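Long-range contacts in ESAT-6-like protein EsxG (Mycobacterium smegmatis, PDB 3Q4H), which is probably secreted as the CFP-10-like partner of an ESAT-6-like protein, as in other WXG100 pairs exported by type VII secretion systems: residues E16-G20 and N76-S82; M26-I30 and S63-N67. One frame throughout, in Å; residues are numbered along the deposited sequence.

Contact 1: E16-G20 and N76-S82; sequences EANFG and NIGDAAS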
ATOM      1  N   GLU A  16       6.719  -5.672   5.793  1.00 23.98           N
ATOM      2  CA  GLU A  16       6.953  -5.430   4.386  1.00 23.70           C
ATOM      3  C   GLU A  16       5.695  -4.895   3.724  1.00 22.50           C
ATOM      4  O   GLU A  16       5.771  -3.968   2.911  1.00 22.36           O
ATOM      5  CB  GLU A  16       7.448  -6.703   3.697  1.00 24.95           C
ATOM      6  CG  GLU A  16       8.898  -7.055   4.061  1.00 27.29           C
ATOM      7  CD  GLU A  16       9.390  -8.344   3.427  1.00 28.65           C
ATOM      8  OE1 GLU A  16       8.575  -9.091   2.855  1.00 29.17           O
ATOM      9  OE2 GLU A  16      10.599  -8.613   3.510  1.00 31.18           O
ATOM     10  N   ALA A  17       4.541  -5.451   4.080  1.00 22.24           N
ATOM     11  CA  ALA A  17       3.282  -4.994   3.494  1.00 21.51           C
ATOM     12  C   ALA A  17       3.075  -3.515   3.820  1.00 20.88           C
ATOM     13  O   ALA A  17       2.735  -2.712   2.938  1.00 19.75           O
ATOM     14  CB  ALA A  17       2.099  -5.841   3.981  1.00 21.88           C
ATOM     15  N   ASN A  18       3.328  -3.155   5.076  1.00 21.67           N
ATOM     16  CA  ASN A  18       3.225  -1.761   5.508  1.00 21.77           C
ATOM     17  C   ASN A  18       4.163  -0.843   4.727  1.00 21.68           C
ATOM     18  O   ASN A  18       3.752   0.232   4.278  1.00 21.04           O
ATOM     19  CB  ASN A  18       3.441  -1.643   7.024  1.00 23.01           C
ATOM     20  CG  ASN A  18       2.293  -2.269   7.822  1.00 23.67           C
ATOM     21  OD1 ASN A  18       1.220  -2.533   7.275  1.00 23.86           O
ATOM     22  ND2 ASN A  18       2.515  -2.516   9.104  1.00 23.86           N
ATOM     23  N   PHE A  19       5.403  -1.275   4.517  1.00 22.68           N
ATOM     24  CA  PHE A  19       6.299  -0.525   3.634  1.00 22.95           C
ATOM     25  C   PHE A  19       5.698  -0.396   2.237  1.00 21.97           C
ATOM     26  O   PHE A  19       5.783   0.664   1.620  1.00 21.39           O
ATOM     27  CB  PHE A  19       7.691  -1.166   3.526  1.00 24.39           C
ATOM     28  CG  PHE A  19       8.637  -0.382   2.649  1.00 25.00           C
ATOM     29  CD1 PHE A  19       9.396   0.653   3.171  1.00 25.56           C
ATOM     30  CD2 PHE A  19       8.733  -0.653   1.291  1.00 25.33           C
ATOM     31  CE1 PHE A  19      10.264   1.392   2.356  1.00 26.35           C
ATOM     32  CE2 PHE A  19       9.598   0.088   0.470  1.00 25.90           C
ATOM     33  CZ  PHE A  19      10.364   1.104   1.008  1.00 26.01           C
ATOM     34  N   GLY A  20       5.104  -1.488   1.752  1.00 21.92           N
ATOM     35  CA  GLY A  20       4.485  -1.509   0.436  1.00 21.56           C
ATOM     36  C   GLY A  20       3.352  -0.519   0.309  1.00 20.67           C
ATOM     37  O   GLY A  20       3.175   0.089  -0.738  1.00 20.20           O
ATOM     38  N   ASN A  76      12.132  -6.010  -3.079  1.00 31.48           N
ATOM     39  CA  ASN A  76      13.074  -6.383  -2.025  1.00 32.28           C
ATOM     40  C   ASN A  76      12.484  -6.420  -0.619  1.00 30.59           C
ATOM     41  O   ASN A  76      12.768  -7.343   0.138  1.00 31.61           O
ATOM     42  CB  ASN A  76      14.275  -5.432  -2.040  1.00 33.39           C
ATOM     43  CG  ASN A  76      15.313  -5.829  -3.066  1.00 35.92           C
ATOM     44  OD1 ASN A  76      15.790  -6.963  -3.066  1.00 38.03           O
ATOM     45  ND2 ASN A  76      15.674  -4.900  -3.941  1.00 34.88           N
ATOM     46  N   ILE A  77      11.690  -5.410  -0.262  1.00 28.21           N
ATOM     47  CA  ILE A  77      11.191  -5.263   1.116  1.00 27.24           C
ATOM     48  C   ILE A  77       9.748  -4.750   1.199  1.00 25.11           C
ATOM     49  O   ILE A  77       9.326  -4.255   2.237  1.00 24.49           O
ATOM     50  CB  ILE A  77      12.100  -4.305   1.954  1.00 27.85           C
ATOM     51  CG1 ILE A  77      12.154  -2.916   1.314  1.00 27.56           C
ATOM     52  CG2 ILE A  77      13.507  -4.860   2.091  1.00 29.70           C
ATOM     53  CD1 ILE A  77      12.762  -1.849   2.204  1.00 27.97           C
ATOM     54  N   GLY A  78       8.983  -4.888   0.122  1.00 24.69           N
ATOM     55  CA  GLY A  78       7.691  -4.229   0.035  1.00 22.82           C
ATOM     56  C   GLY A  78       6.577  -5.173  -0.336  1.00 22.94           C
ATOM     57  O   GLY A  78       6.587  -6.340   0.045  1.00 23.96           O
ATOM     58  N   ASP A  79       5.607  -4.651  -1.080  1.00 22.30           N
ATOM     59  CA  ASP A  79       4.399  -5.397  -1.431  1.00 22.31           C
ATOM     60  C   ASP A  79       4.691  -6.779  -2.002  1.00 23.83           C
ATOM     61  O   ASP A  79       4.071  -7.757  -1.587  1.00 24.81           O
ATOM     62  CB  ASP A  79       3.540  -4.626  -2.425  1.00 21.59           C
ATOM     63  CG  ASP A  79       2.166  -5.224  -2.563  1.00 22.44           C
ATOM     64  OD1 ASP A  79       1.412  -5.152  -1.575  1.00 22.87           O
ATOM     65  OD2 ASP A  79       1.831  -5.783  -3.635  1.00 25.65           O
ATOM     66  N   ALA A  80       5.623  -6.844  -2.952  1.00 24.75           N
ATOM     67  CA  ALA A  80       5.960  -8.091  -3.643  1.00 26.49           C
ATOM     68  C   ALA A  80       6.729  -9.021  -2.721  1.00 27.27           C
ATOM     69  O   ALA A  80       6.455 -10.213  -2.670  1.00 28.42           O
ATOM     70  CB  ALA A  80       6.773  -7.800  -4.889  1.00 27.71           C
ATOM     71  N   ALA A  81       7.694  -8.473  -1.993  1.00 27.01           N
ATOM     72  CA  ALA A  81       8.447  -9.259  -1.041  1.00 28.30           C
ATOM     73  C   ALA A  81       7.486  -9.961  -0.076  1.00 28.14           C
ATOM     74  O   ALA A  81       7.541 -11.185   0.073  1.00 29.80           O
ATOM     75  CB  ALA A  81       9.430  -8.388  -0.294  1.00 27.90           C
ATOM     76  N   SER A  82       6.588  -9.193   0.540  1.00 26.63           N
ATOM     77  CA  SER A  82       5.646  -9.730   1.519  1.00 26.94           C
ATOM     78  C   SER A  82       4.763 -10.837   0.930  1.00 28.05           C
ATOM     79  O   SER A  82       4.544 -11.872   1.575  1.00 29.06           O
ATOM     80  CB  SER A  82       4.757  -8.623   2.069  1.00 25.25           C
ATOM     81  OG  SER A  82       3.884  -8.151   1.058  1.00 26.15           O
TER
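The ring of F19 and the end of I77 meet in an apolar contact. I77 CD1 sits almost over the centre of one ring face, 4.0 Å from the F19 centroid and 9° off the normal, a CH-pi contact. I77 holds CG1 between its backbone N and carbonyl carbon (chi1 60°), and the next bond runs extended, so that CD1 comes up under the ring. At the edge of the same ring, G78 CA lies 3.9 Å from F19 CD2.

Where the backbones meet, two glycines let them come close: the CA atoms of G20 and G78 are 4.2 Å apart. Weak CA-H...O contacts run in both directions, from E16 CA to I77 O at 3.4 Å and from G78 CA to E16 O at 3.5 Å.

E16 contributes the other large side chain. Its extended stem passes I77 O, with CG 3.4 Å from that oxygen, and carries the carboxylate to A81, where OE1 is 3.3 Å from A81 CB. Although OE1 also approaches S82 N, the angle is poor for a hydrogen bond, and that amide donates to G78 O. S82 turns its hydroxyl back to D79 O, and its CB packs on E16 CB.

The D79 carboxylate forms a salt bridge to R27 and a hydrogen bond to Q74, both of the second subunit. Within the chain, the Q74 side chain hydrogen-bonds D79 N through OE1 and G20 O through NE2. G78 is the N-cap of helix 79-94, so helix 8-38 packs against the break between helix 47-77 and its continuation.

Contact 2: M26-I30 and S63-N67; sequences MRSTI and SAKVN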
HETATM    1  N   MSE A  26       3.158   7.186  -1.492  1.00 23.00           N
HETATM    2  CA  MSE A  26       4.042   8.149  -2.145  1.00 24.35           C
HETATM    3  C   MSE A  26       3.617   8.369  -3.610  1.00 23.65           C
HETATM    4  O   MSE A  26       3.370   9.498  -4.016  1.00 23.64           O
HETATM    5  CB  MSE A  26       5.494   7.685  -2.079  1.00 25.88           C
HETATM    6  CG  MSE A  26       6.492   8.590  -2.810  1.00 31.01           C
HETATM    7 SE   MSE A  26       6.650  10.427  -2.107  1.00 44.63          SE
HETATM    8  CE  MSE A  26       7.481  10.029  -0.407  1.00 40.63           C
ATOM      9  N   ARG A  27       3.513   7.292  -4.388  1.00 22.96           N
ATOM     10  CA  ARG A  27       3.051   7.388  -5.771  1.00 23.02           C
ATOM     11  C   ARG A  27       1.750   8.190  -5.864  1.00 22.53           C
ATOM     12  O   ARG A  27       1.531   8.928  -6.824  1.00 22.79           O
ATOM     13  CB  ARG A  27       2.793   6.005  -6.369  1.00 23.62           C
ATOM     14  CG  ARG A  27       3.980   5.049  -6.421  1.00 24.27           C
ATOM     15  CD  ARG A  27       3.618   3.812  -7.231  1.00 24.39           C
ATOM     16  NE  ARG A  27       4.353   2.618  -6.809  1.00 24.60           N
ATOM     17  CZ  ARG A  27       5.516   2.216  -7.317  1.00 26.09           C
ATOM     18  NH1 ARG A  27       6.137   2.920  -8.261  1.00 27.78           N
ATOM     19  NH2 ARG A  27       6.079   1.104  -6.867  1.00 26.41           N
ATOM     20  N   SER A  28       0.883   8.010  -4.868  1.00 21.68           N
ATOM     21  CA  SER A  28      -0.394   8.718  -4.787  1.00 21.66           C
ATOM     22  C   SER A  28      -0.206  10.210  -4.494  1.00 21.23           C
ATOM     23  O   SER A  28      -0.851  11.056  -5.103  1.00 21.55           O
ATOM     24  CB  SER A  28      -1.271   8.082  -3.704  1.00 21.56           C
ATOM     25  OG  SER A  28      -2.578   8.634  -3.717  1.00 23.24           O
ATOM     26  N   THR A  29       0.679  10.515  -3.548  1.00 20.57           N
ATOM     27  CA  THR A  29       1.021  11.891  -3.210  1.00 20.58           C
ATOM     28  C   THR A  29       1.650  12.634  -4.376  1.00 20.79           C
ATOM     29  O   THR A  29       1.301  13.784  -4.618  1.00 21.78           O
ATOM     30  CB  THR A  29       1.993  11.918  -2.052  1.00 20.56           C
ATOM     31  OG1 THR A  29       1.380  11.271  -0.931  1.00 21.44           O
ATOM     32  CG2 THR A  29       2.374  13.354  -1.684  1.00 21.17           C
ATOM     33  N   ILE A  30       2.572  11.982  -5.085  1.00 20.21           N
ATOM     34  CA  ILE A  30       3.167  12.544  -6.288  1.00 20.90           C
ATOM     35  C   ILE A  30       2.087  12.903  -7.315  1.00 21.97           C
ATOM     36  O   ILE A  30       2.144  13.970  -7.924  1.00 22.49           O
ATOM     37  CB  ILE A  30       4.186  11.563  -6.944  1.00 21.13           C
ATOM     38  CG1 ILE A  30       5.456  11.469  -6.100  1.00 21.34           C
ATOM     39  CG2 ILE A  30       4.579  12.016  -8.353  1.00 21.45           C
ATOM     40  CD1 ILE A  30       6.427  10.424  -6.572  1.00 21.88           C
ATOM     41  N   SER A  63       9.756  12.083 -10.861  1.00 29.58           N
ATOM     42  CA  SER A  63       8.707  11.134 -10.444  1.00 28.42           C
ATOM     43  C   SER A  63       8.907   9.774 -11.072  1.00 29.05           C
ATOM     44  O   SER A  63       8.782   8.754 -10.396  1.00 28.25           O
ATOM     45  CB  SER A  63       7.327  11.613 -10.853  1.00 27.82           C
ATOM     46  OG  SER A  63       7.011  12.807 -10.187  1.00 29.45           O
ATOM     47  N   ALA A  64       9.199   9.774 -12.374  1.00 30.61           N
ATOM     48  CA  ALA A  64       9.517   8.546 -13.093  1.00 31.91           C
ATOM     49  C   ALA A  64      10.652   7.785 -12.404  1.00 32.17           C
ATOM     50  O   ALA A  64      10.552   6.578 -12.201  1.00 32.24           O
ATOM     51  CB  ALA A  64       9.884   8.855 -14.536  1.00 34.29           C
ATOM     52  N   LYS A  65      11.717   8.492 -12.032  1.00 32.52           N
ATOM     53  CA  LYS A  65      12.867   7.857 -11.392  1.00 33.30           C
ATOM     54  C   LYS A  65      12.498   7.347  -9.993  1.00 31.15           C
ATOM     55  O   LYS A  65      12.897   6.244  -9.601  1.00 31.69           O
ATOM     56  CB  LYS A  65      14.059   8.823 -11.328  1.00 34.80           C
ATOM     57  N   VAL A  66      11.726   8.144  -9.256  1.00 28.76           N
ATOM     58  CA  VAL A  66      11.269   7.767  -7.922  1.00 26.80           C
ATOM     59  C   VAL A  66      10.316   6.582  -7.985  1.00 25.61           C
ATOM     60  O   VAL A  66      10.348   5.694  -7.130  1.00 25.38           O
ATOM     61  CB  VAL A  66      10.582   8.942  -7.211  1.00 25.50           C
ATOM     62  CG1 VAL A  66       9.780   8.461  -6.025  1.00 24.16           C
ATOM     63  CG2 VAL A  66      11.616   9.964  -6.776  1.00 26.86           C
ATOM     64  N   ASN A  67       9.465   6.563  -8.999  1.00 25.19           N
ATOM     65  CA  ASN A  67       8.632   5.396  -9.236  1.00 24.45           C
ATOM     66  C   ASN A  67       9.485   4.183  -9.569  1.00 25.92           C
ATOM     67  O   ASN A  67       9.242   3.102  -9.041  1.00 26.04           O
ATOM     68  CB  ASN A  67       7.584   5.671 -10.316  1.00 24.55           C
ATOM     69  CG  ASN A  67       6.344   6.317  -9.746  1.00 22.21           C
ATOM     70  OD1 ASN A  67       5.538   5.650  -9.103  1.00 22.04           O
ATOM     71  ND2 ASN A  67       6.196   7.618  -9.948  1.00 20.06           N
TER
HETATM   72  O   HOH W   1       3.281   8.613  -9.109  1.00 13.95           O
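R27 lies level with N67, and I30 with S63, on two nearly antiparallel helical segments whose axes approach to 10.9 Å at 171°. The polar half of the contact centres on N67. R27 NH1 donates to N67 OD1 at 2.9 Å, in the carbonyl plane and on a lone pair, with the guanidinium and amide planes only 21° apart. The same NH1 also donates to the backbone O of N67 at 3.2 Å, tilted from that carbonyl plane. On the other side of the amide, N67 ND2 donates to S63 O one turn back and to a water that bridges to R27 O, which should fix the rotation of the amide. The guanidinium is further held by D71 through NH2 and by D79 of the second subunit through NE.

Beside this network lies an apolar patch. With CD1 anti to CA about the CB-CG1 bond, I30 brings CD1 to within 3.9 Å of V66 CG1, while its CG2 branch packs 3.7 Å from S63 CB. The S63 hydroxyl is engaged by F59 O on its own helix. An aromatic side chain of another protein's chain also packs on V66. Helix 8-38 and helix 47-77 form the antiparallel helical hairpin characteristic of WXG100 proteins.

Both contacts are buried and use helix 8-38 and helix 47-77, and contact 1 also takes in the start of helix 79-94. Contact 2 is nested within the loop that contact 1 closes; they lie about 16 Å apart, centre to centre. Contact 2 joins two regular helices mid-hairpin, spaced widely enough for side chains and a water to fill the gap, and direct hydrogen bonds tie it across. Contact 1 lies where the second arm is interrupted, so backbones approach closely and packing, CH-pi and CA-H...O contacts replace such bonds. Both touch the second subunit, where S28 OG of contact 2 hydrogen-bonds N18 OD1 of that subunit.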